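Local coordinates for DNA damage response protein Rtt109, putative (Neosartorya fumigata, PDB 5ZB9) that probably transfers acetyl groups from acetyl-CoA to lysines of histones, histone H3 among them, in the nucleus, in DNA replication and the DNA damage response, at residues A[256-261]-A[266-271]; A[302-305]-A[309-312]; A[131-136]-A[241-246]; A[79-82]-A[87-90]. One frame throughout, in Å; residues are numbered along the deposited sequence.

Contact 1 of 4, residues A[256-261]-A[266-271]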
loop_
_atom_site.group_PDB
_atom_site.type_symbol
_atom_site.label_atom_id
_atom_site.label_comp_id
_atom_site.label_asym_id
_atom_site.label_seq_id
_atom_site.Cartn_x
_atom_site.Cartn_y
_atom_site.Cartn_z
ATOM N N VAL A 256 -7.455 0.915 14.817
ATOM C CA VAL A 256 -6.236 0.822 14.005
ATOM C C VAL A 256 -6.261 -0.391 13.069
ATOM O O VAL A 256 -6.583 -1.494 13.496
ATOM C CB VAL A 256 -4.993 0.730 14.900
ATOM C CG1 VAL A 256 -3.729 0.724 14.063
ATOM C CG2 VAL A 256 -4.974 1.878 15.892
ATOM N N PRO A 257 -5.922 -0.199 11.786
ATOM C CA PRO A 257 -6.022 -1.348 10.876
ATOM C C PRO A 257 -4.873 -2.341 11.047
ATOM O O PRO A 257 -3.749 -1.940 11.321
ATOM C CB PRO A 257 -5.986 -0.695 9.493
ATOM C CG PRO A 257 -5.202 0.559 9.698
ATOM C CD PRO A 257 -5.509 1.033 11.089
ATOM N N ARG A 258 -5.158 -3.627 10.879
ATOM C CA ARG A 258 -4.158 -4.669 11.095
ATOM C C ARG A 258 -3.676 -5.307 9.787
ATOM O O ARG A 258 -4.314 -6.204 9.250
ATOM C CB ARG A 258 -4.727 -5.731 12.039
ATOM C CG ARG A 258 -5.025 -5.182 13.433
ATOM C CD ARG A 258 -6.167 -5.906 14.128
ATOM N NE ARG A 258 -6.477 -5.308 15.428
ATOM C CZ ARG A 258 -6.011 -5.760 16.590
ATOM N NH1 ARG A 258 -5.216 -6.823 16.624
ATOM N NH2 ARG A 258 -6.339 -5.148 17.718
ATOM N N PHE A 259 -2.540 -4.827 9.288
ATOM C CA PHE A 259 -1.953 -5.309 8.038
ATOM C C PHE A 259 -0.848 -6.334 8.306
ATOM O O PHE A 259 -0.268 -6.340 9.394
ATOM C CB PHE A 259 -1.385 -4.132 7.232
ATOM C CG PHE A 259 -2.419 -3.151 6.770
ATOM C CD1 PHE A 259 -3.327 -3.495 5.776
ATOM C CD2 PHE A 259 -2.478 -1.877 7.316
ATOM C CE1 PHE A 259 -4.284 -2.591 5.343
ATOM C CE2 PHE A 259 -3.432 -0.962 6.884
ATOM C CZ PHE A 259 -4.337 -1.321 5.894
ATOM N N PRO A 260 -0.547 -7.194 7.312
ATOM C CA PRO A 260 0.551 -8.172 7.403
ATOM C C PRO A 260 1.922 -7.538 7.646
ATOM O O PRO A 260 2.274 -6.567 6.970
ATOM C CB PRO A 260 0.546 -8.849 6.032
ATOM C CG PRO A 260 -0.756 -8.541 5.432
ATOM C CD PRO A 260 -1.262 -7.283 6.026
ATOM N N ASP A 261 2.676 -8.089 8.596
ATOM C CA ASP A 261 4.070 -7.710 8.845
ATOM C C ASP A 261 4.252 -6.245 9.250
ATOM O O ASP A 261 5.364 -5.731 9.236
ATOM C CB ASP A 261 4.928 -8.015 7.608
ATOM C CG ASP A 261 4.792 -9.465 7.145
ATOM O OD1 ASP A 261 4.544 -10.342 8.001
ATOM O OD2 ASP A 261 4.928 -9.727 5.926
ATOM N N ARG A 266 2.099 -5.584 15.086
ATOM C CA ARG A 266 2.914 -6.328 16.037
ATOM C C ARG A 266 2.652 -5.810 17.446
ATOM O O ARG A 266 2.510 -6.583 18.392
ATOM C CB ARG A 266 4.397 -6.204 15.676
ATOM C CG ARG A 266 5.287 -7.295 16.246
ATOM C CD ARG A 266 6.750 -7.166 15.781
ATOM N NE ARG A 266 7.470 -6.068 16.439
ATOM C CZ ARG A 266 7.930 -6.114 17.690
ATOM N NH1 ARG A 266 7.735 -7.199 18.428
ATOM N NH2 ARG A 266 8.572 -5.075 18.212
ATOM N N PHE A 267 2.571 -4.490 17.562
ATOM C CA PHE A 267 2.265 -3.823 18.817
ATOM C C PHE A 267 0.832 -4.121 19.253
ATOM O O PHE A 267 0.594 -4.444 20.414
ATOM C CB PHE A 267 2.475 -2.312 18.666
ATOM C CG PHE A 267 2.421 -1.551 19.959
ATOM C CD1 PHE A 267 2.696 -2.174 21.165
ATOM C CD2 PHE A 267 2.091 -0.202 19.966
ATOM C CE1 PHE A 267 2.650 -1.462 22.356
ATOM C CE2 PHE A 267 2.040 0.516 21.156
ATOM C CZ PHE A 267 2.316 -0.116 22.351
ATOM N N LEU A 268 -0.114 -4.001 18.321
ATOM C CA LEU A 268 -1.522 -4.270 18.614
ATOM C C LEU A 268 -1.716 -5.675 19.195
ATOM O O LEU A 268 -2.523 -5.891 20.098
ATOM C CB LEU A 268 -2.377 -4.110 17.355
ATOM C CG LEU A 268 -2.671 -2.687 16.887
ATOM C CD1 LEU A 268 -3.456 -2.730 15.596
ATOM C CD2 LEU A 268 -3.441 -1.909 17.931
ATOM N N ILE A 269 -0.952 -6.622 18.672
ATOM C CA ILE A 269 -1.068 -8.008 19.076
ATOM C C ILE A 269 -0.506 -8.212 20.490
ATOM O O ILE A 269 -1.089 -8.950 21.287
ATOM C CB ILE A 269 -0.372 -8.917 18.041
ATOM C CG1 ILE A 269 -1.259 -9.024 16.795
ATOM C CG2 ILE A 269 -0.066 -10.295 18.613
ATOM C CD1 ILE A 269 -0.556 -9.608 15.589
ATOM N N ASP A 270 0.593 -7.528 20.806
ATOM C CA ASP A 270 1.155 -7.536 22.152
ATOM C C ASP A 270 0.211 -6.919 23.165
ATOM O O ASP A 270 0.087 -7.405 24.291
ATOM C CB ASP A 270 2.484 -6.784 22.195
ATOM C CG ASP A 270 3.620 -7.588 21.623
ATOM O OD1 ASP A 270 3.354 -8.689 21.101
ATOM O OD2 ASP A 270 4.777 -7.117 21.686
ATOM N N LEU A 271 -0.434 -5.828 22.775
ATOM C CA LEU A 271 -1.377 -5.171 23.662
ATOM C C LEU A 271 -2.614 -6.051 23.845
ATOM O O LEU A 271 -3.125 -6.171 24.952
ATOM C CB LEU A 271 -1.767 -3.796 23.124
ATOM C CG LEU A 271 -0.681 -2.726 23.065
ATOM C CD1 LEU A 271 -1.131 -1.584 22.173
ATOM C CD2 LEU A 271 -0.345 -2.220 24.456
#
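Leu-268 reaches out from the helix 266-271 and meets Arg-258 and Val-256 of the loop segment 256-261. One methyl, Leu-268 CD1, does most of the touching. It lies 3.6 Å from Arg-258 CG and 3.8 Å from Val-256 CG1. The Val-256 methyl that is used is the one anti to the backbone N (chi1 -176°), which turns it toward the leucine.

Arg-258 departs from its backbone with CG anti to the carbonyl carbon (chi1 -64°). From CG to NE the chain is extended, which carries the guanidinium across the leucine toward the helix. There one face of the flat group lies over Leu-268 CB, which sits off centre, toward the rim. The distance from Arg-258 NH1 to Leu-268 CB is 4.0 Å. The CD1 methyl spans the arginine from CG to the start of the guanidinium, and CB lies under the outer part of that group.

NH1 and NH2 are held by other groups. NH1 forms a salt bridge with Asp-272, just beyond the segment on the same helix, and NH2 bonds to the carbonyl of Arg-253. Trp-291 and Phe-300 also pack on Leu-268. The contact joins the loop before helix 266-272 to that helix. Its chemistry is apolar: the leucine packs on the arginine's carbon chain and guanidinium face, while Asp-272 and the Arg-253 carbonyl take N-H groups, and Asp-272 probably balances the charge.

Contact 2 of 4, residues A[302-305]-A[309-312]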
loop_
_atom_site.group_PDB
_atom_site.type_symbol
_atom_site.label_atom_id
_atom_site.label_comp_id
_atom_site.label_asym_id
_atom_site.label_seq_id
_atom_site.Cartn_x
_atom_site.Cartn_y
_atom_site.Cartn_z
ATOM N N GLU A 302 1.922 7.331 20.929
ATOM C CA GLU A 302 3.041 7.725 21.770
ATOM C C GLU A 302 3.879 6.516 22.127
ATOM O O GLU A 302 5.104 6.547 22.027
ATOM C CB GLU A 302 2.569 8.411 23.045
ATOM C CG GLU A 302 3.725 8.983 23.850
ATOM C CD GLU A 302 3.382 9.215 25.316
ATOM O OE1 GLU A 302 2.182 9.122 25.680
ATOM O OE2 GLU A 302 4.326 9.476 26.102
ATOM N N MET A 303 3.219 5.440 22.531
ATOM C CA MET A 303 3.948 4.252 22.959
ATOM C C MET A 303 4.538 3.483 21.774
ATOM O O MET A 303 5.468 2.694 21.948
ATOM C CB MET A 303 3.040 3.349 23.796
ATOM C CG MET A 303 2.645 3.958 25.139
ATOM S SD MET A 303 4.072 4.277 26.216
ATOM C CE MET A 303 4.189 6.055 26.109
ATOM N N MET A 304 4.006 3.713 20.572
ATOM C CA MET A 304 4.610 3.141 19.368
ATOM C C MET A 304 6.054 3.593 19.256
ATOM O O MET A 304 6.925 2.815 18.884
ATOM C CB MET A 304 3.845 3.542 18.102
ATOM C CG MET A 304 3.074 2.406 17.433
ATOM S SD MET A 304 4.067 0.963 16.999
ATOM C CE MET A 304 4.970 1.554 15.578
ATOM N N SER A 305 6.302 4.855 19.603
ATOM C CA SER A 305 7.633 5.437 19.482
ATOM C C SER A 305 8.685 4.785 20.371
ATOM O O SER A 305 9.868 5.086 20.228
ATOM C CB SER A 305 7.587 6.928 19.796
ATOM O OG SER A 305 7.433 7.129 21.182
ATOM N N GLU A 309 10.973 -0.897 16.459
ATOM C CA GLU A 309 10.997 -0.314 15.125
ATOM C C GLU A 309 11.055 1.229 15.136
ATOM O O GLU A 309 11.300 1.858 14.099
ATOM C CB GLU A 309 9.777 -0.785 14.324
ATOM C CG GLU A 309 9.676 -2.309 14.137
ATOM C CD GLU A 309 8.798 -2.999 15.188
ATOM O OE1 GLU A 309 8.685 -2.491 16.330
ATOM O OE2 GLU A 309 8.218 -4.062 14.862
ATOM N N CYS A 310 10.852 1.839 16.300
ATOM C CA CYS A 310 10.834 3.297 16.385
ATOM C C CYS A 310 11.886 3.892 17.314
ATOM O O CYS A 310 11.796 5.065 17.676
ATOM C CB CYS A 310 9.462 3.779 16.846
ATOM S SG CYS A 310 8.143 3.371 15.725
ATOM N N SER A 311 12.877 3.101 17.710
ATOM C CA SER A 311 13.873 3.607 18.649
ATOM C C SER A 311 15.289 3.116 18.339
ATOM O O SER A 311 15.485 2.297 17.438
ATOM C CB SER A 311 13.473 3.232 20.076
ATOM O OG SER A 311 13.081 1.882 20.157
ATOM N N ALA A 312 16.269 3.636 19.087
ATOM C CA ALA A 312 17.690 3.370 18.841
ATOM C C ALA A 312 18.087 3.733 17.416
ATOM O O ALA A 312 18.931 3.074 16.818
ATOM C CB ALA A 312 18.029 1.901 19.122
#
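Cys-310 packs against Met-304 and Ser-305, at the C-terminal part of helix 297-304. This is the tight part of the contact. The cysteine CB points toward the helix and lies 3.4 Å from the carbonyl oxygen of Met-304. It is also 3.6 Å from Ser-305 CA. The Ser-305 backbone belongs here too: Ser-305 O comes within 3.2 Å of Cys-310 O, a close approach of two acceptors and not a bond. The sulfur meets the methionine side chain, with Cys-310 SG 3.7 Å from Met-304 CE. The Met-304 chain bends at both chi2 (-56°) and chi3 (-74°). These bends bring its terminal methyl round to the sulfur, although CB does not point that way. Phe-267 packs on Met-304, and Val-316 touches Cys-310.

The other side is looser and partly exposed. Ser-311 gives only a distant touch, its CB 4.1 Å from Ser-305 O. Its hydroxyl is bonded instead to the carbonyl of Arg-307 in the intervening turn. The Ser-305 side chain turns away, back on its own helix. Its OG donates to Glu-302 O at 2.5 Å, a short distance whose exact value is doubtful at this resolution. The Ser-305 N bonds to the same oxygen.

The arrangement is a helix followed by a tight turn, the chain folding back on the helix's C-terminal part by van der Waals contact. It leads toward strand 317-324 of the acetyltransferase fold.

Contact 3 of 4, residues A[131-136]-A[241-246]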
loop_
_atom_site.group_PDB
_atom_site.type_symbol
_atom_site.label_atom_id
_atom_site.label_comp_id
_atom_site.label_asym_id
_atom_site.label_seq_id
_atom_site.Cartn_x
_atom_site.Cartn_y
_atom_site.Cartn_z
ATOM N N GLY A 131 -19.407 6.156 -4.719
ATOM C CA GLY A 131 -19.873 6.455 -3.379
ATOM C C GLY A 131 -19.109 5.798 -2.235
ATOM O O GLY A 131 -19.412 6.051 -1.071
ATOM N N VAL A 132 -18.122 4.963 -2.549
ATOM C CA VAL A 132 -17.363 4.264 -1.513
ATOM C C VAL A 132 -15.961 4.839 -1.317
ATOM O O VAL A 132 -15.164 4.894 -2.255
ATOM C CB VAL A 132 -17.241 2.767 -1.832
ATOM C CG1 VAL A 132 -16.359 2.070 -0.795
ATOM C CG2 VAL A 132 -18.622 2.129 -1.900
ATOM N N ARG A 133 -15.674 5.268 -0.093
ATOM C CA ARG A 133 -14.349 5.761 0.273
ATOM C C ARG A 133 -13.247 4.749 -0.074
ATOM O O ARG A 133 -13.407 3.541 0.141
ATOM C CB ARG A 133 -14.313 6.096 1.769
ATOM C CG ARG A 133 -13.020 6.731 2.237
ATOM C CD ARG A 133 -13.142 7.274 3.650
ATOM N NE ARG A 133 -13.798 8.576 3.681
ATOM C CZ ARG A 133 -14.874 8.859 4.407
ATOM N NH1 ARG A 133 -15.422 7.926 5.175
ATOM N NH2 ARG A 133 -15.399 10.077 4.369
ATOM N N LEU A 134 -12.147 5.243 -0.641
ATOM C CA LEU A 134 -11.000 4.401 -0.976
ATOM C C LEU A 134 -9.721 4.920 -0.313
ATOM O O LEU A 134 -9.456 6.127 -0.290
ATOM C CB LEU A 134 -10.804 4.321 -2.489
ATOM C CG LEU A 134 -9.697 3.375 -2.970
ATOM C CD1 LEU A 134 -10.105 2.735 -4.276
ATOM C CD2 LEU A 134 -8.348 4.082 -3.131
ATOM N N MET A 135 -8.923 3.997 0.209
ATOM C CA MET A 135 -7.693 4.345 0.906
ATOM C C MET A 135 -6.468 3.639 0.320
ATOM O O MET A 135 -6.507 2.439 0.034
ATOM C CB MET A 135 -7.823 4.002 2.389
ATOM C CG MET A 135 -6.548 4.189 3.169
ATOM S SD MET A 135 -6.789 4.036 4.945
ATOM C CE MET A 135 -6.895 2.260 5.132
ATOM N N VAL A 136 -5.390 4.392 0.127
ATOM C CA VAL A 136 -4.098 3.792 -0.168
ATOM C C VAL A 136 -3.248 3.893 1.082
ATOM O O VAL A 136 -3.148 4.956 1.688
ATOM C CB VAL A 136 -3.379 4.471 -1.347
ATOM C CG1 VAL A 136 -2.025 3.808 -1.597
ATOM C CG2 VAL A 136 -4.238 4.408 -2.588
ATOM N N LEU A 241 -8.818 9.205 11.633
ATOM C CA LEU A 241 -9.711 8.347 12.413
ATOM C C LEU A 241 -11.182 8.374 11.988
ATOM O O LEU A 241 -11.798 7.328 11.805
ATOM C CB LEU A 241 -9.616 8.727 13.888
ATOM C CG LEU A 241 -10.623 8.058 14.819
ATOM C CD1 LEU A 241 -10.416 6.543 14.866
ATOM C CD2 LEU A 241 -10.510 8.671 16.192
ATOM N N HIS A 242 -11.741 9.566 11.828
ATOM C CA HIS A 242 -13.165 9.693 11.557
ATOM C C HIS A 242 -13.559 9.269 10.151
ATOM O O HIS A 242 -14.729 8.995 9.899
ATOM C CB HIS A 242 -13.616 11.126 11.836
ATOM C CG HIS A 242 -13.526 11.487 13.286
ATOM N ND1 HIS A 242 -12.417 12.097 13.835
ATOM C CD2 HIS A 242 -14.375 11.254 14.313
ATOM C CE1 HIS A 242 -12.604 12.255 15.134
ATOM N NE2 HIS A 242 -13.781 11.750 15.450
ATOM N N GLN A 243 -12.591 9.180 9.244
ATOM C CA GLN A 243 -12.885 8.709 7.890
ATOM C C GLN A 243 -12.785 7.189 7.786
ATOM O O GLN A 243 -13.388 6.576 6.910
ATOM C CB GLN A 243 -11.952 9.361 6.877
ATOM C CG GLN A 243 -12.057 10.873 6.812
ATOM C CD GLN A 243 -11.391 11.439 5.572
ATOM O OE1 GLN A 243 -11.902 11.291 4.458
ATOM N NE2 GLN A 243 -10.241 12.085 5.754
ATOM N N LEU A 244 -12.031 6.588 8.697
ATOM C CA LEU A 244 -11.790 5.152 8.678
ATOM C C LEU A 244 -12.684 4.382 9.644
ATOM O O LEU A 244 -12.983 3.214 9.416
ATOM C CB LEU A 244 -10.328 4.874 9.020
ATOM C CG LEU A 244 -9.340 4.674 7.879
ATOM C CD1 LEU A 244 -9.578 5.673 6.756
ATOM C CD2 LEU A 244 -7.921 4.778 8.423
ATOM N N CYS A 245 -13.093 5.035 10.729
ATOM C CA CYS A 245 -13.861 4.372 11.784
ATOM C C CYS A 245 -15.211 5.022 12.054
ATOM O O CYS A 245 -15.307 6.235 12.224
ATOM C CB CYS A 245 -13.052 4.347 13.073
ATOM S SG CYS A 245 -11.477 3.517 12.886
ATOM N N ASP A 246 -16.250 4.198 12.108
ATOM C CA ASP A 246 -17.610 4.676 12.337
ATOM C C ASP A 246 -17.832 5.094 13.786
ATOM O O ASP A 246 -18.622 5.994 14.067
ATOM C CB ASP A 246 -18.619 3.598 11.951
ATOM C CG ASP A 246 -18.410 2.306 12.724
ATOM O OD1 ASP A 246 -17.534 1.501 12.323
ATOM O OD2 ASP A 246 -19.122 2.096 13.735
#
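Arg-133 reaches Gln-243, and Met-135 reaches Leu-244, because both strand side chains hold CG anti to the backbone N (chi1 -175° and 174°). The arginine chain then bends at chi3 (-81°). The bend sets its guanidinium across Gln-243, nearly at a right angle to the side-chain amide. One face of the guanidinium lies over Gln-243 CB, which is displaced toward the rim. Two glutamine oxygens come close to the charged group. Arg-133 NH1 is 3.0 Å from Gln-243 O, and Arg-133 NE is 3.4 Å from Gln-243 OE1.

Asn-324 ties the pair together, since its side chain accepts from Arg-133 NE and donates to Gln-243 OE1. Arg-133 NH2 bonds to the carbonyl of Val-332. The buried guanidinium is thus held by several groups.

Further along, Met-135 meets Leu-244. The sulfur sits before the forked end of the leucine, with Met-135 SD 3.7 Å from both Leu-244 CD1 and Leu-244 CD2. The two side chains cross at about a right angle.

Strand 133-140 lies between strands 86-96 and 317-324. The arrangement is a short helix packed on one face of the central mixed sheet, within the acetyltransferase fold.

Contact 4 of 4, residues A[79-82]-A[87-90]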
loop_
_atom_site.group_PDB
_atom_site.type_symbol
_atom_site.label_atom_id
_atom_site.label_comp_id
_atom_site.label_asym_id
_atom_site.label_seq_id
_atom_site.Cartn_x
_atom_site.Cartn_y
_atom_site.Cartn_z
ATOM N N LEU A 79 -1.993 -5.428 -1.743
ATOM C CA LEU A 79 -3.209 -6.111 -1.324
ATOM C C LEU A 79 -4.398 -5.161 -1.370
ATOM O O LEU A 79 -4.350 -4.066 -0.798
ATOM C CB LEU A 79 -3.049 -6.679 0.083
ATOM C CG LEU A 79 -1.739 -7.409 0.386
ATOM C CD1 LEU A 79 -1.689 -7.799 1.862
ATOM C CD2 LEU A 79 -1.566 -8.629 -0.509
ATOM N N VAL A 80 -5.463 -5.570 -2.054
ATOM C CA VAL A 80 -6.679 -4.768 -2.103
ATOM C C VAL A 80 -7.742 -5.399 -1.221
ATOM O O VAL A 80 -8.175 -6.520 -1.470
ATOM C CB VAL A 80 -7.230 -4.621 -3.541
ATOM C CG1 VAL A 80 -8.426 -3.676 -3.560
ATOM C CG2 VAL A 80 -6.150 -4.121 -4.483
ATOM N N TYR A 81 -8.139 -4.681 -0.176
ATOM C CA TYR A 81 -9.207 -5.119 0.719
ATOM C C TYR A 81 -10.509 -4.417 0.370
ATOM O O TYR A 81 -10.505 -3.257 -0.037
ATOM C CB TYR A 81 -8.861 -4.834 2.180
ATOM C CG TYR A 81 -7.595 -5.487 2.688
ATOM C CD1 TYR A 81 -6.366 -4.841 2.594
ATOM C CD2 TYR A 81 -7.630 -6.737 3.287
ATOM C CE1 TYR A 81 -5.216 -5.431 3.070
ATOM C CE2 TYR A 81 -6.479 -7.335 3.763
ATOM C CZ TYR A 81 -5.279 -6.681 3.652
ATOM O OH TYR A 81 -4.138 -7.281 4.131
ATOM N N GLY A 82 -11.621 -5.121 0.535
ATOM C CA GLY A 82 -12.927 -4.526 0.333
ATOM C C GLY A 82 -13.902 -4.876 1.437
ATOM O O GLY A 82 -14.027 -6.033 1.827
ATOM N N THR A 87 -12.693 0.653 0.494
ATOM C CA THR A 87 -11.674 -0.042 -0.288
ATOM C C THR A 87 -10.301 0.362 0.236
ATOM O O THR A 87 -10.002 1.551 0.367
ATOM C CB THR A 87 -11.740 0.282 -1.794
ATOM O OG1 THR A 87 -13.028 -0.053 -2.312
ATOM C CG2 THR A 87 -10.673 -0.509 -2.555
ATOM N N THR A 88 -9.465 -0.625 0.535
ATOM C CA THR A 88 -8.122 -0.339 1.012
ATOM C C THR A 88 -7.076 -0.949 0.106
ATOM O O THR A 88 -7.025 -2.161 -0.073
ATOM C CB THR A 88 -7.905 -0.851 2.445
ATOM O OG1 THR A 88 -8.843 -0.215 3.317
ATOM C CG2 THR A 88 -6.493 -0.521 2.914
ATOM N N ILE A 89 -6.239 -0.093 -0.462
ATOM C CA ILE A 89 -5.120 -0.541 -1.266
ATOM C C ILE A 89 -3.818 -0.460 -0.454
ATOM O O ILE A 89 -3.299 0.626 -0.180
ATOM C CB ILE A 89 -5.022 0.280 -2.546
ATOM C CG1 ILE A 89 -6.325 0.133 -3.345
ATOM C CG2 ILE A 89 -3.842 -0.168 -3.381
ATOM C CD1 ILE A 89 -6.314 0.870 -4.655
ATOM N N PHE A 90 -3.310 -1.625 -0.056
ATOM C CA PHE A 90 -2.172 -1.692 0.851
ATOM C C PHE A 90 -0.943 -2.281 0.186
ATOM O O PHE A 90 -1.007 -3.362 -0.402
ATOM C CB PHE A 90 -2.526 -2.521 2.091
ATOM C CG PHE A 90 -1.358 -2.778 2.998
ATOM C CD1 PHE A 90 -0.848 -1.766 3.793
ATOM C CD2 PHE A 90 -0.771 -4.032 3.055
ATOM C CE1 PHE A 90 0.237 -2.000 4.635
ATOM C CE2 PHE A 90 0.310 -4.272 3.892
ATOM C CZ PHE A 90 0.815 -3.254 4.682
#
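The axes of the antiparallel segments 79-82 and 87-90 approach to 4.6 Å, with their directions 165° apart, and four backbone hydrogen bonds join the pairs Leu-79 with Phe-90 and Tyr-81 with Thr-88, the shortest from Leu-79 N to Phe-90 O at 2.7 Å.

Leu-79, Tyr-81, Thr-88 and Phe-90 share one face. Phe-90 holds its CG anti to the backbone N (chi1 173°), which lays the ring beside Leu-79. The leucine methyl meets the edge of the ring, with Leu-79 CD1 4.1 Å from Phe-90 CD2. Tyr-81 runs alongside Phe-90 and points the same way. Its ring edge faces the phenylalanine, Tyr-81 CE1 being 4.1 Å from Phe-90 CB.

The two strands are the arms of a beta hairpin in the central mixed sheet. Strand 50-61 continues the sheet beyond 79-82, and strand 133-140 beyond 87-90. Phe-259 stacks on the Phe-90 ring, and Pro-260 touches Leu-79 and Tyr-81.

Val-80, Thr-87 and Ile-89 point to the other face, toward helix 111-127. Val-80 with Ile-89 and Gly-82 with Thr-87 are the non-hydrogen-bonded pairs. Here CA-H groups approach carbonyls, as in Val-80 CA to Thr-88 O at 3.3 Å. Val-80 CG1 lies 4.0 Å from Thr-87 CG2, where the two side chains cross at a slant. Thr-87 OG1 has its partner in Arg-129. Ile-89 packs on Leu-123 and Val-124 of that helix.

All four contacts belong to one acetyltransferase fold. Contact 4 comes first along the chain. Segment 131-136 of contact 3 follows, then its partner 241-246, then contact 1 and last contact 2. Contacts 3 and 4 have centres about 12 Å apart and share the central sheet, where strands 86-96 and 133-140 are neighbours. Contact 1 lies about 17 Å from contact 4, centre to centre. Its loop residues Phe-259 and Pro-260 pack on the hairpin. The centres of contacts 1 and 2 are about 14 Å apart, and the Arg-266 to Glu-309 salt bridge joins them. Packing therefore runs from the sheet through loop 256-261 to helices 266-272 and 297-304, so these later elements are packed onto the sheet.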